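Local coordinates for nicotinamide-nucleotide adenylyltransferase NadR family / Ribosylnicotinamide kinase (Lactococcus lactis subsp. cremoris, PDB 6GYE), which binds nicotinamide riboside and probably phosphorylates it, and probably also transfers an adenylyl group to the nicotinamide mononucleotide on the way to NAD+, at residues A[46-51]-A[68-73]; A[103-108]-A[130-135]. All coordinates share one frame; numbering follows the deposited sequence.

Interaction 1: residues A[46-51]-A[68-73]; sequences LVVSGY and RYLREA. With SO4 (sulfate ion), chain D.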
loop_
_atom_site.group_PDB
_atom_site.type_symbol
_atom_site.label_atom_id
_atom_site.label_comp_id
_atom_site.label_asym_id
_atom_site.label_seq_id
_atom_site.Cartn_x
_atom_site.Cartn_y
_atom_site.Cartn_z
ATOM N N LEU A 46 -18.710 -4.892 12.662
ATOM C CA LEU A 46 -18.051 -5.415 11.472
ATOM C C LEU A 46 -17.159 -6.574 11.869
ATOM O O LEU A 46 -16.339 -6.438 12.778
ATOM C CB LEU A 46 -17.213 -4.357 10.765
ATOM C CG LEU A 46 -17.917 -3.104 10.259
ATOM C CD1 LEU A 46 -16.937 -2.227 9.456
ATOM C CD2 LEU A 46 -19.162 -3.475 9.453
ATOM N N VAL A 47 -17.333 -7.721 11.218
ATOM C CA VAL A 47 -16.507 -8.881 11.531
ATOM C C VAL A 47 -15.546 -9.123 10.376
ATOM O O VAL A 47 -15.968 -9.418 9.256
ATOM C CB VAL A 47 -17.346 -10.120 11.847
ATOM C CG1 VAL A 47 -16.438 -11.310 12.074
ATOM C CG2 VAL A 47 -18.164 -9.871 13.101
ATOM N N VAL A 48 -14.254 -8.950 10.647
ATOM C CA VAL A 48 -13.192 -9.276 9.702
ATOM C C VAL A 48 -12.779 -10.703 9.985
ATOM O O VAL A 48 -12.260 -10.990 11.071
ATOM C CB VAL A 48 -11.977 -8.351 9.871
ATOM C CG1 VAL A 48 -11.069 -8.467 8.660
ATOM C CG2 VAL A 48 -12.391 -6.932 10.146
ATOM N N SER A 49 -12.998 -11.598 9.027
ATOM C CA SER A 49 -12.597 -12.983 9.218
ATOM C C SER A 49 -11.338 -13.279 8.409
ATOM O O SER A 49 -11.037 -12.602 7.419
ATOM C CB SER A 49 -13.732 -13.938 8.840
ATOM O OG SER A 49 -14.127 -13.730 7.504
ATOM N N GLY A 50 -10.585 -14.272 8.869
ATOM C CA GLY A 50 -9.345 -14.631 8.202
ATOM C C GLY A 50 -8.657 -15.783 8.903
ATOM O O GLY A 50 -9.053 -16.214 9.994
ATOM N N TYR A 51 -7.605 -16.275 8.252
ATOM C CA TYR A 51 -6.774 -17.346 8.788
ATOM C C TYR A 51 -5.415 -17.263 8.111
ATOM O O TYR A 51 -5.274 -16.645 7.052
ATOM C CB TYR A 51 -7.415 -18.732 8.575
ATOM C CG TYR A 51 -7.824 -19.012 7.139
ATOM C CD1 TYR A 51 -9.088 -18.642 6.666
ATOM C CD2 TYR A 51 -6.953 -19.637 6.254
ATOM C CE1 TYR A 51 -9.465 -18.887 5.349
ATOM C CE2 TYR A 51 -7.327 -19.891 4.938
ATOM C CZ TYR A 51 -8.579 -19.510 4.490
ATOM O OH TYR A 51 -8.940 -19.759 3.183
ATOM N N ARG A 68 -6.500 -3.858 11.379
ATOM C CA ARG A 68 -6.017 -2.508 11.723
ATOM C C ARG A 68 -6.480 -1.484 10.693
ATOM O O ARG A 68 -6.962 -0.409 11.057
ATOM C CB ARG A 68 -4.492 -2.469 11.837
ATOM C CG ARG A 68 -3.919 -3.126 13.092
ATOM C CD ARG A 68 -4.516 -2.526 14.357
ATOM N NE ARG A 68 -3.822 -2.932 15.582
ATOM C CZ ARG A 68 -2.763 -2.307 16.100
ATOM N NH1 ARG A 68 -2.243 -1.225 15.503
ATOM N NH2 ARG A 68 -2.222 -2.772 17.225
ATOM N N TYR A 69 -6.414 -1.833 9.404
ATOM C CA TYR A 69 -6.856 -0.900 8.373
ATOM C C TYR A 69 -8.340 -0.557 8.523
ATOM O O TYR A 69 -8.745 0.596 8.317
ATOM C CB TYR A 69 -6.580 -1.483 6.992
ATOM C CG TYR A 69 -5.135 -1.435 6.585
ATOM C CD1 TYR A 69 -4.160 -0.980 7.465
ATOM C CD2 TYR A 69 -4.745 -1.800 5.295
ATOM C CE1 TYR A 69 -2.831 -0.917 7.087
ATOM C CE2 TYR A 69 -3.406 -1.738 4.901
ATOM C CZ TYR A 69 -2.459 -1.288 5.801
ATOM O OH TYR A 69 -1.132 -1.226 5.420
ATOM N N LEU A 70 -9.170 -1.554 8.841
ATOM C CA LEU A 70 -10.593 -1.301 9.051
ATOM C C LEU A 70 -10.826 -0.392 10.249
ATOM O O LEU A 70 -11.674 0.510 10.200
ATOM C CB LEU A 70 -11.352 -2.622 9.238
ATOM C CG LEU A 70 -11.999 -3.354 8.049
ATOM C CD1 LEU A 70 -13.322 -2.724 7.656
ATOM C CD2 LEU A 70 -11.079 -3.388 6.858
ATOM N N ARG A 71 -10.099 -0.628 11.346
ATOM C CA ARG A 71 -10.256 0.230 12.510
ATOM C C ARG A 71 -9.975 1.674 12.144
ATOM O O ARG A 71 -10.716 2.580 12.540
ATOM C CB ARG A 71 -9.334 -0.224 13.645
ATOM C CG ARG A 71 -9.872 -1.376 14.469
ATOM C CD ARG A 71 -11.028 -0.950 15.356
ATOM N NE ARG A 71 -11.410 -2.026 16.273
ATOM C CZ ARG A 71 -10.797 -2.276 17.429
ATOM N NH1 ARG A 71 -9.783 -1.526 17.831
ATOM N NH2 ARG A 71 -11.205 -3.271 18.198
ATOM N N GLU A 72 -8.926 1.902 11.357
ATOM C CA GLU A 72 -8.616 3.255 10.926
ATOM C C GLU A 72 -9.701 3.779 9.994
ATOM O O GLU A 72 -10.110 4.943 10.094
ATOM C CB GLU A 72 -7.240 3.290 10.258
ATOM C CG GLU A 72 -6.764 4.689 9.937
ATOM C CD GLU A 72 -5.432 4.740 9.176
ATOM O OE1 GLU A 72 -4.617 3.778 9.235
ATOM O OE2 GLU A 72 -5.218 5.761 8.490
ATOM N N ALA A 73 -10.186 2.922 9.092
ATOM C CA ALA A 73 -11.173 3.348 8.109
ATOM C C ALA A 73 -12.453 3.806 8.772
ATOM O O ALA A 73 -13.099 4.732 8.281
ATOM C CB ALA A 73 -11.472 2.216 7.125
HETATM S S SO4 D . 1.093 -2.032 2.992
HETATM O O1 SO4 D . -0.256 -1.510 3.113
HETATM O O2 SO4 D . 1.941 -1.373 3.987
HETATM O O3 SO4 D . 1.119 -3.466 3.246
HETATM O O4 SO4 D . 1.596 -1.801 1.639
#

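Interaction 2: residues A[103-108]-A[130-135]; sequences RLFELI and AELKKR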
loop_
_atom_site.group_PDB
_atom_site.type_symbol
_atom_site.label_atom_id
_atom_site.label_comp_id
_atom_site.label_asym_id
_atom_site.label_seq_id
_atom_site.Cartn_x
_atom_site.Cartn_y
_atom_site.Cartn_z
ATOM N N ARG A 103 -16.869 -18.900 18.702
ATOM C CA ARG A 103 -16.056 -17.700 18.584
ATOM C C ARG A 103 -16.904 -16.515 18.153
ATOM O O ARG A 103 -16.746 -15.403 18.665
ATOM C CB ARG A 103 -14.927 -17.935 17.583
ATOM C CG ARG A 103 -14.067 -19.141 17.893
ATOM C CD ARG A 103 -12.891 -19.213 16.935
ATOM N NE ARG A 103 -12.115 -20.434 17.126
ATOM C CZ ARG A 103 -11.110 -20.797 16.338
ATOM N NH1 ARG A 103 -10.775 -20.029 15.306
ATOM N NH2 ARG A 103 -10.451 -21.926 16.574
ATOM N N LEU A 104 -17.835 -16.745 17.231
ATOM C CA LEU A 104 -18.653 -15.651 16.729
ATOM C C LEU A 104 -19.508 -15.049 17.837
ATOM O O LEU A 104 -19.534 -13.827 18.022
ATOM C CB LEU A 104 -19.525 -16.146 15.580
ATOM C CG LEU A 104 -20.513 -15.091 15.129
ATOM C CD1 LEU A 104 -19.729 -13.846 14.661
ATOM C CD2 LEU A 104 -21.386 -15.644 14.027
ATOM N N PHE A 105 -20.205 -15.890 18.595
ATOM C CA PHE A 105 -21.068 -15.355 19.638
ATOM C C PHE A 105 -20.259 -14.792 20.796
ATOM O O PHE A 105 -20.702 -13.853 21.467
ATOM C CB PHE A 105 -22.048 -16.423 20.099
ATOM C CG PHE A 105 -23.121 -16.696 19.096
ATOM C CD1 PHE A 105 -24.140 -15.777 18.899
ATOM C CD2 PHE A 105 -23.091 -17.841 18.323
ATOM C CE1 PHE A 105 -25.129 -16.005 17.954
ATOM C CE2 PHE A 105 -24.073 -18.079 17.384
ATOM C CZ PHE A 105 -25.098 -17.154 17.196
ATOM N N GLU A 106 -19.073 -15.339 21.042
ATOM C CA GLU A 106 -18.193 -14.712 22.015
ATOM C C GLU A 106 -17.844 -13.290 21.585
ATOM O O GLU A 106 -17.864 -12.366 22.404
ATOM C CB GLU A 106 -16.948 -15.568 22.204
ATOM C CG GLU A 106 -15.993 -15.047 23.248
ATOM C CD GLU A 106 -15.083 -16.139 23.752
ATOM O OE1 GLU A 106 -14.858 -16.211 24.980
ATOM O OE2 GLU A 106 -14.623 -16.949 22.920
ATOM N N LEU A 107 -17.569 -13.091 20.290
ATOM C CA LEU A 107 -17.290 -11.754 19.769
ATOM C C LEU A 107 -18.451 -10.807 20.029
ATOM O O LEU A 107 -18.252 -9.662 20.445
ATOM C CB LEU A 107 -17.029 -11.821 18.270
ATOM C CG LEU A 107 -15.628 -11.878 17.680
ATOM C CD1 LEU A 107 -15.709 -11.524 16.197
ATOM C CD2 LEU A 107 -14.711 -10.954 18.403
ATOM N N ILE A 108 -19.673 -11.262 19.759
ATOM C CA ILE A 108 -20.857 -10.437 19.995
ATOM C C ILE A 108 -20.979 -10.090 21.474
ATOM O O ILE A 108 -21.264 -8.944 21.846
ATOM C CB ILE A 108 -22.114 -11.167 19.492
ATOM C CG1 ILE A 108 -22.049 -11.355 17.982
ATOM C CG2 ILE A 108 -23.373 -10.408 19.908
ATOM C CD1 ILE A 108 -23.270 -12.013 17.410
ATOM N N ALA A 130 -27.655 -21.303 6.972
ATOM C CA ALA A 130 -28.264 -22.500 7.550
ATOM C C ALA A 130 -27.504 -22.971 8.784
ATOM O O ALA A 130 -28.123 -23.385 9.773
ATOM C CB ALA A 130 -28.356 -23.616 6.506
ATOM N N GLU A 131 -26.168 -22.942 8.734
ATOM C CA GLU A 131 -25.377 -23.395 9.877
ATOM C C GLU A 131 -25.527 -22.446 11.058
ATOM O O GLU A 131 -25.562 -22.879 12.217
ATOM C CB GLU A 131 -23.903 -23.539 9.480
ATOM C CG GLU A 131 -23.636 -24.597 8.406
ATOM C CD GLU A 131 -24.079 -26.018 8.805
ATOM O OE1 GLU A 131 -24.217 -26.874 7.902
ATOM O OE2 GLU A 131 -24.297 -26.282 10.009
ATOM N N LEU A 132 -25.636 -21.151 10.784
ATOM C CA LEU A 132 -25.829 -20.185 11.856
ATOM C C LEU A 132 -27.198 -20.349 12.516
ATOM O O LEU A 132 -27.307 -20.329 13.750
ATOM C CB LEU A 132 -25.645 -18.779 11.302
ATOM C CG LEU A 132 -25.323 -17.676 12.293
ATOM C CD1 LEU A 132 -24.270 -18.151 13.265
ATOM C CD2 LEU A 132 -24.792 -16.504 11.498
ATOM N N LYS A 133 -28.260 -20.509 11.711
ATOM C CA LYS A 133 -29.609 -20.594 12.269
ATOM C C LYS A 133 -29.767 -21.761 13.241
ATOM O O LYS A 133 -30.613 -21.701 14.140
ATOM C CB LYS A 133 -30.654 -20.694 11.150
ATOM C CG LYS A 133 -31.184 -19.345 10.677
ATOM C CD LYS A 133 -31.643 -19.381 9.222
ATOM C CE LYS A 133 -32.724 -20.401 8.995
ATOM N NZ LYS A 133 -33.084 -20.491 7.553
ATOM N N LYS A 134 -29.014 -22.849 13.051
ATOM C CA LYS A 134 -29.080 -23.978 13.979
ATOM C C LYS A 134 -28.363 -23.729 15.306
ATOM O O LYS A 134 -28.546 -24.514 16.240
ATOM C CB LYS A 134 -28.506 -25.238 13.327
ATOM C CG LYS A 134 -29.215 -25.679 12.060
ATOM C CD LYS A 134 -28.623 -26.980 11.517
ATOM C CE LYS A 134 -27.122 -26.840 11.298
ATOM N NZ LYS A 134 -26.487 -28.101 10.830
ATOM N N ARG A 135 -27.557 -22.676 15.425
ATOM C CA ARG A 135 -26.646 -22.534 16.557
ATOM C C ARG A 135 -26.857 -21.237 17.332
ATOM O O ARG A 135 -25.933 -20.770 18.002
ATOM C CB ARG A 135 -25.193 -22.642 16.091
ATOM C CG ARG A 135 -24.800 -24.041 15.614
ATOM C CD ARG A 135 -23.455 -24.004 14.905
ATOM N NE ARG A 135 -22.969 -25.333 14.542
ATOM C CZ ARG A 135 -23.361 -26.002 13.461
ATOM N NH1 ARG A 135 -24.264 -25.483 12.640
ATOM N NH2 ARG A 135 -22.850 -27.192 13.197
#

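Interaction 1: residues A[46-51]-A[68-73]
Leu46 and Val48 touch Leu70 through methyl and methine groups, and the contact illustrates how alternate residues of a strand pack against a covering helix through apolar side chains. Leu46 meets it with one branch end: CD1 lies 4.1 Å from Leu70 CD1, and the two side chains cross at about a right angle. The reach is explained by an extended chain, CG anti to the carbonyl carbon (chi1 -60°) and the next torsion near 180°, which carries CD1 out toward the helix. Val48 approaches farther back on the same leucine, its CG2 standing 4.2 Å from Leu70 CG. Leu70 also rests on Val82 of strand 80-86, placing helix 63-73 over two adjacent parallel strands in a beta-alpha-beta unit.

A separate polar contact lies on the helix. Tyr69 OH donates to O1 of a sulfate ion near the ring plane; the bond, 2.5 Å from Tyr69 OH to sulfate O1, is very short and its exact length doubtful. Lys65 also binds this ion, probably acquired from the crystallisation liquor. Arg71 NE bonds instead to Val82 O.

No hydrogen bond links residues 46-51 to 68-73 directly, though Arg66, one turn earlier in the helix, bonds to Ser49 O. Between the two segments the contact therefore rests on the fit of buried hydrocarbon round Leu70, while Tyr69 carries its bond to the sulfate away from that patch.

Interaction 2: residues A[103-108]-A[130-135]
Glu131 OE2 is gripped by two cations, one of them the side chain of Arg135, which turns away to it while the backbone O of Arg135 faces Phe105 of the other segment. Arg135 NH1 reaches OE2 at 2.7 Å on its anti lone pair, whereas Lys134 NZ comes from the syn side, 3.0 Å from Glu131 OE2 and out of the carboxylate plane. The same Arg135 NH1 also bonds Glu131 O at 2.9 Å, with that oxygen at the guanidinium edge, and Asp98 takes the NE side. Together these bonds hold the arginine side chain against Glu131 of helix 126-133.

Across the contact, the backbone of Arg135 does the touching: its O lies 3.3 Å from Phe105 CE2, oblique to the ring. Leu132, with CG anti to the backbone N (chi1 -159°), brings CD1 to 3.9 Å from Leu104 CD2 and also against the Phe105 ring. Replacing Phe105 with an alanine would probably leave Leu132 CD1 and the Arg135 carbonyl without their aromatic neighbour and open a gap between the segments.

Helices 95-110 and 126-133 are thereby joined beside the sheet: Leu104 and Leu132 both rest on Phe121 of strand 118-123, and Phe105 meets Tyr143 of strand 142-147 edge-to-face.

Overall arrangement
Both interactions bury their touching apolar side chains, and both belong to the five-stranded parallel sheet domain, whose 3-2-1-4-5 order fits the nucleotidyltransferase fold. They serve different levels of it. Interaction 1 seats a helix on the sheet itself; interaction 2 joins helix 95-110 to helix 126-133 and the residues following it, and residues 130-135 carry an ion-pair network of their own, away from the apolar patch, that interaction 1 lacks. Their centres lie about 19 Å apart, yet they touch: Val47 CG1 is 4.2 Å from Leu107 CD1. Because Val47 points opposite to Leu46 and Val48, strand 43-50 is sandwiched between helices 63-73 and 95-110, one element thus linking the two contacts.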